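PDB 2BCO: succinylglutamate desuccinylase from Vibrio parahaemolyticus, which probably hydrolyses N-succinylglutamate to succinate and glutamate, the last step of arginine breakdown by the AST pathway, using one zinc ion per subunit. Local coordinates for residues Q26-L34 with I80-D88. Numbering follows the deposited sequence.
Sequences QVLSNGVQL and IESGFQKVD
V32 and I80 meet through methyl groups, V32 CG1 lying 4.1 Å from I80 CG2, while the other branch of V32, CG2, presses on V87 with 3.7 Å to V87 CB. In both pairs the side chains cross at about a right angle. I80 CG2 also faces L28 CD1 and L34 CD2, so one methyl of the helix end is met by three residues of the hairpin. L34 CD1 packs against the aliphatic part of E81, 3.5 Å from E81 CG. Beyond it the E81 carboxylate lies nearly parallel to the Q26 amide, the two planes 4° apart but offset, and no hydrogen bond joins them; E81 OE1 accepts instead from the backbone N of L5.

No direct hydrogen bond crosses this contact. One water provides the polar link: it accepts from N30 ND2 at 2.8 Å and donates to I80 O and Q85 O. With CG between the backbone N and the carbonyl carbon (chi1 60°), N30 turns OD1 back to its own loop, where the bond from V32 N (2.9 Å to N30 OD1, N-H...O angle 164°) forms an Asx turn and fixes the amide so that ND2 meets the water. A type I turn from L28 to G31 shapes the same loop; across the contact G83, with positive phi, is the first residue after the helix to leave helical backbone angles. V44 of strand 41-45 packs on V32, L34 and V87. The contact thus joins the turn of a beta-hairpin, strands 24-27 and 33-38, to the C-terminal end of helix 68-81 and the loop that follows it in the catalytic domain, away from the zinc site.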
ATOM      1  N   GLN A  26       6.679   0.866 -26.493  1.00 50.19           N
ATOM      2  CA  GLN A  26       6.397  -0.311 -27.300  1.00 49.87           C
ATOM      3  C   GLN A  26       4.904  -0.567 -27.439  1.00 49.07           C
ATOM      4  O   GLN A  26       4.154  -0.478 -26.465  1.00 48.59           O
ATOM      5  CB  GLN A  26       7.051  -1.537 -26.676  1.00 59.78           C
ATOM      6  CG  GLN A  26       6.717  -2.839 -27.369  1.00 64.16           C
ATOM      7  CD  GLN A  26       7.278  -4.028 -26.625  1.00 68.58           C
ATOM      8  OE1 GLN A  26       8.476  -4.085 -26.341  1.00 72.65           O
ATOM      9  NE2 GLN A  26       6.419  -4.987 -26.303  1.00 70.91           N
ATOM     10  N   VAL A  27       4.477  -0.890 -28.655  1.00 42.99           N
ATOM     11  CA  VAL A  27       3.075  -1.175 -28.912  1.00 40.94           C
ATOM     12  C   VAL A  27       2.918  -2.664 -29.163  1.00 39.97           C
ATOM     13  O   VAL A  27       3.562  -3.224 -30.048  1.00 40.25           O
ATOM     14  CB  VAL A  27       2.559  -0.393 -30.135  1.00 38.49           C
ATOM     15  CG1 VAL A  27       1.096  -0.732 -30.387  1.00 37.56           C
ATOM     16  CG2 VAL A  27       2.726   1.105 -29.901  1.00 35.82           C
ATOM     17  N   LEU A  28       2.068  -3.308 -28.372  1.00 37.67           N
ATOM     18  CA  LEU A  28       1.845  -4.741 -28.510  1.00 36.09           C
ATOM     19  C   LEU A  28       0.877  -5.070 -29.635  1.00 35.99           C
ATOM     20  O   LEU A  28       0.149  -4.204 -30.123  1.00 34.95           O
ATOM     21  CB  LEU A  28       1.318  -5.325 -27.201  1.00 27.84           C
ATOM     22  CG  LEU A  28       2.237  -5.224 -25.981  1.00 26.91           C
ATOM     23  CD1 LEU A  28       1.498  -5.737 -24.758  1.00 26.05           C
ATOM     24  CD2 LEU A  28       3.511  -6.017 -26.216  1.00 25.50           C
ATOM     25  N   SER A  29       0.880  -6.338 -30.037  1.00 58.23           N
ATOM     26  CA  SER A  29       0.018  -6.818 -31.104  1.00 58.71           C
ATOM     27  C   SER A  29      -1.457  -6.541 -30.841  1.00 58.30           C
ATOM     28  O   SER A  29      -2.211  -6.263 -31.774  1.00 60.88           O
ATOM     29  CB  SER A  29       0.223  -8.320 -31.310  1.00 72.22           C
ATOM     30  OG  SER A  29      -0.683  -8.830 -32.271  1.00 75.25           O
ATOM     31  N   ASN A  30      -1.872  -6.612 -29.579  1.00 33.20           N
ATOM     32  CA  ASN A  30      -3.268  -6.371 -29.230  1.00 29.98           C
ATOM     33  C   ASN A  30      -3.595  -4.897 -29.023  1.00 29.80           C
ATOM     34  O   ASN A  30      -4.698  -4.558 -28.598  1.00 30.69           O
ATOM     35  CB  ASN A  30      -3.645  -7.148 -27.969  1.00 30.63           C
ATOM     36  CG  ASN A  30      -2.812  -6.753 -26.770  1.00 28.74           C
ATOM     37  OD1 ASN A  30      -2.114  -5.736 -26.791  1.00 27.45           O
ATOM     38  ND2 ASN A  30      -2.889  -7.549 -25.712  1.00 25.23           N
ATOM     39  N   GLY A  31      -2.640  -4.023 -29.308  1.00 26.69           N
ATOM     40  CA  GLY A  31      -2.886  -2.605 -29.144  1.00 25.42           C
ATOM     41  C   GLY A  31      -2.428  -2.011 -27.826  1.00 25.12           C
ATOM     42  O   GLY A  31      -2.339  -0.792 -27.709  1.00 26.02           O
ATOM     43  N   VAL A  32      -2.139  -2.848 -26.833  1.00 30.26           N
ATOM     44  CA  VAL A  32      -1.685  -2.340 -25.537  1.00 30.11           C
ATOM     45  C   VAL A  32      -0.353  -1.606 -25.678  1.00 30.23           C
ATOM     46  O   VAL A  32       0.547  -2.056 -26.389  1.00 30.17           O
ATOM     47  CB  VAL A  32      -1.506  -3.471 -24.501  1.00 28.99           C
ATOM     48  CG1 VAL A  32      -0.866  -2.912 -23.230  1.00 26.72           C
ATOM     49  CG2 VAL A  32      -2.851  -4.104 -24.180  1.00 27.44           C
ATOM     50  N   GLN A  33      -0.232  -0.476 -24.993  1.00 28.34           N
ATOM     51  CA  GLN A  33       0.986   0.316 -25.059  1.00 29.50           C
ATOM     52  C   GLN A  33       1.781   0.294 -23.749  1.00 29.00           C
ATOM     53  O   GLN A  33       1.226   0.492 -22.670  1.00 28.62           O
ATOM     54  CB  GLN A  33       0.631   1.752 -25.432  1.00 31.97           C
ATOM     55  CG  GLN A  33       1.818   2.648 -25.688  1.00 35.34           C
ATOM     56  CD  GLN A  33       1.400   4.034 -26.136  1.00 36.01           C
ATOM     57  OE1 GLN A  33       2.242   4.890 -26.394  1.00 37.62           O
ATOM     58  NE2 GLN A  33       0.092   4.259 -26.235  1.00 36.15           N
ATOM     59  N   LEU A  34       3.083   0.048 -23.866  1.00 32.09           N
ATOM     60  CA  LEU A  34       3.990  -0.002 -22.722  1.00 31.87           C
ATOM     61  C   LEU A  34       5.028   1.119 -22.828  1.00 31.93           C
ATOM     62  O   LEU A  34       5.668   1.280 -23.867  1.00 29.48           O
ATOM     63  CB  LEU A  34       4.714  -1.348 -22.684  1.00 30.30           C
ATOM     64  CG  LEU A  34       3.875  -2.617 -22.529  1.00 31.08           C
ATOM     65  CD1 LEU A  34       4.759  -3.831 -22.714  1.00 30.39           C
ATOM     66  CD2 LEU A  34       3.228  -2.641 -21.159  1.00 32.12           C
ATOM     67  N   ILE A  80       1.119  -9.345 -19.431  1.00 24.17           N
ATOM     68  CA  ILE A  80       0.585  -8.277 -20.265  1.00 23.92           C
ATOM     69  C   ILE A  80       1.398  -8.204 -21.559  1.00 26.00           C
ATOM     70  O   ILE A  80       0.848  -7.987 -22.642  1.00 25.82           O
ATOM     71  CB  ILE A  80       0.674  -6.903 -19.556  1.00 19.00           C
ATOM     72  CG1 ILE A  80      -0.291  -6.860 -18.370  1.00 16.73           C
ATOM     73  CG2 ILE A  80       0.381  -5.780 -20.547  1.00 17.10           C
ATOM     74  CD1 ILE A  80      -0.194  -5.598 -17.550  1.00 12.22           C
ATOM     75  N   GLU A  81       2.708  -8.391 -21.443  1.00 25.85           N
ATOM     76  CA  GLU A  81       3.589  -8.322 -22.605  1.00 29.03           C
ATOM     77  C   GLU A  81       3.398  -9.495 -23.554  1.00 29.20           C
ATOM     78  O   GLU A  81       3.672  -9.375 -24.743  1.00 31.15           O
ATOM     79  CB  GLU A  81       5.053  -8.254 -22.166  1.00 40.16           C
ATOM     80  CG  GLU A  81       5.853  -7.193 -22.897  1.00 45.50           C
ATOM     81  CD  GLU A  81       7.320  -7.187 -22.509  1.00 50.16           C
ATOM     82  OE1 GLU A  81       8.000  -6.173 -22.796  1.00 53.72           O
ATOM     83  OE2 GLU A  81       7.795  -8.192 -21.931  1.00 47.76           O
ATOM     84  N   SER A  82       2.931 -10.624 -23.031  1.00 35.79           N
ATOM     85  CA  SER A  82       2.700 -11.807 -23.853  1.00 36.77           C
ATOM     86  C   SER A  82       1.247 -11.878 -24.327  1.00 37.96           C
ATOM     87  O   SER A  82       0.859 -12.828 -25.006  1.00 39.36           O
ATOM     88  CB  SER A  82       3.042 -13.080 -23.071  1.00 35.39           C
ATOM     89  OG  SER A  82       2.160 -13.267 -21.979  1.00 33.95           O
ATOM     90  N   GLY A  83       0.448 -10.879 -23.958  1.00 36.63           N
ATOM     91  CA  GLY A  83      -0.947 -10.852 -24.366  1.00 34.48           C
ATOM     92  C   GLY A  83      -1.847 -11.724 -23.511  1.00 33.61           C
ATOM     93  O   GLY A  83      -3.066 -11.691 -23.650  1.00 33.23           O
ATOM     94  N   PHE A  84      -1.249 -12.501 -22.618  1.00 34.21           N
ATOM     95  CA  PHE A  84      -2.014 -13.385 -21.745  1.00 34.97           C
ATOM     96  C   PHE A  84      -2.923 -12.606 -20.790  1.00 34.15           C
ATOM     97  O   PHE A  84      -4.021 -13.057 -20.452  1.00 35.44           O
ATOM     98  CB  PHE A  84      -1.060 -14.283 -20.957  1.00 36.20           C
ATOM     99  CG  PHE A  84      -1.747 -15.183 -19.971  1.00 38.13           C
ATOM    100  CD1 PHE A  84      -1.936 -14.780 -18.650  1.00 40.33           C
ATOM    101  CD2 PHE A  84      -2.224 -16.431 -20.366  1.00 39.91           C
ATOM    102  CE1 PHE A  84      -2.593 -15.615 -17.730  1.00 42.31           C
ATOM    103  CE2 PHE A  84      -2.883 -17.274 -19.460  1.00 39.98           C
ATOM    104  CZ  PHE A  84      -3.069 -16.866 -18.139  1.00 41.18           C
ATOM    105  N   GLN A  85      -2.454 -11.446 -20.344  1.00 26.06           N
ATOM    106  CA  GLN A  85      -3.234 -10.612 -19.445  1.00 22.90           C
ATOM    107  C   GLN A  85      -3.931  -9.533 -20.255  1.00 22.63           C
ATOM    108  O   GLN A  85      -3.291  -8.764 -20.977  1.00 21.96           O
ATOM    109  CB  GLN A  85      -2.332  -9.967 -18.387  1.00 26.21           C
ATOM    110  CG  GLN A  85      -3.034  -8.950 -17.486  1.00 23.75           C
ATOM    111  CD  GLN A  85      -4.223  -9.535 -16.745  1.00 25.64           C
ATOM    112  OE1 GLN A  85      -4.096 -10.530 -16.032  1.00 24.54           O
ATOM    113  NE2 GLN A  85      -5.391  -8.916 -16.912  1.00 26.68           N
ATOM    114  N   LYS A  86      -5.250  -9.487 -20.145  1.00 27.21           N
ATOM    115  CA  LYS A  86      -6.030  -8.495 -20.867  1.00 29.02           C
ATOM    116  C   LYS A  86      -5.893  -7.152 -20.145  1.00 29.17           C
ATOM    117  O   LYS A  86      -6.052  -7.074 -18.920  1.00 29.91           O
ATOM    118  CB  LYS A  86      -7.498  -8.937 -20.920  1.00 26.22           C
ATOM    119  CG  LYS A  86      -8.443  -7.943 -21.569  1.00 30.20           C
ATOM    120  CD  LYS A  86      -9.889  -8.400 -21.407  1.00 33.06           C
ATOM    121  CE  LYS A  86     -10.876  -7.273 -21.663  1.00 32.45           C
ATOM    122  NZ  LYS A  86     -10.877  -6.832 -23.081  1.00 36.94           N
ATOM    123  N   VAL A  87      -5.589  -6.099 -20.896  1.00 20.80           N
ATOM    124  CA  VAL A  87      -5.433  -4.782 -20.295  1.00 20.46           C
ATOM    125  C   VAL A  87      -6.577  -3.866 -20.684  1.00 21.42           C
ATOM    126  O   VAL A  87      -6.824  -3.630 -21.864  1.00 22.68           O
ATOM    127  CB  VAL A  87      -4.105  -4.142 -20.709  1.00 16.46           C
ATOM    128  CG1 VAL A  87      -3.966  -2.785 -20.064  1.00 19.75           C
ATOM    129  CG2 VAL A  87      -2.957  -5.035 -20.288  1.00 16.65           C
ATOM    130  N   ASP A  88      -7.270  -3.344 -19.680  1.00 27.76           N
ATOM    131  CA  ASP A  88      -8.404  -2.469 -19.924  1.00 29.37           C
ATOM    132  C   ASP A  88      -8.274  -1.145 -19.175  1.00 28.74           C
ATOM    133  O   ASP A  88      -8.949  -0.172 -19.490  1.00 31.15           O
ATOM    134  CB  ASP A  88      -9.690  -3.172 -19.498  1.00 50.55           C
ATOM    135  CG  ASP A  88     -10.908  -2.605 -20.177  1.00 57.55           C
ATOM    136  OD1 ASP A  88     -11.146  -2.958 -21.353  1.00 61.84           O
ATOM    137  OD2 ASP A  88     -11.618  -1.799 -19.540  1.00 58.68           O
TER
HETATM  138  O   HOH W   1      -2.005  -7.492 -23.046  1.00 13.39           O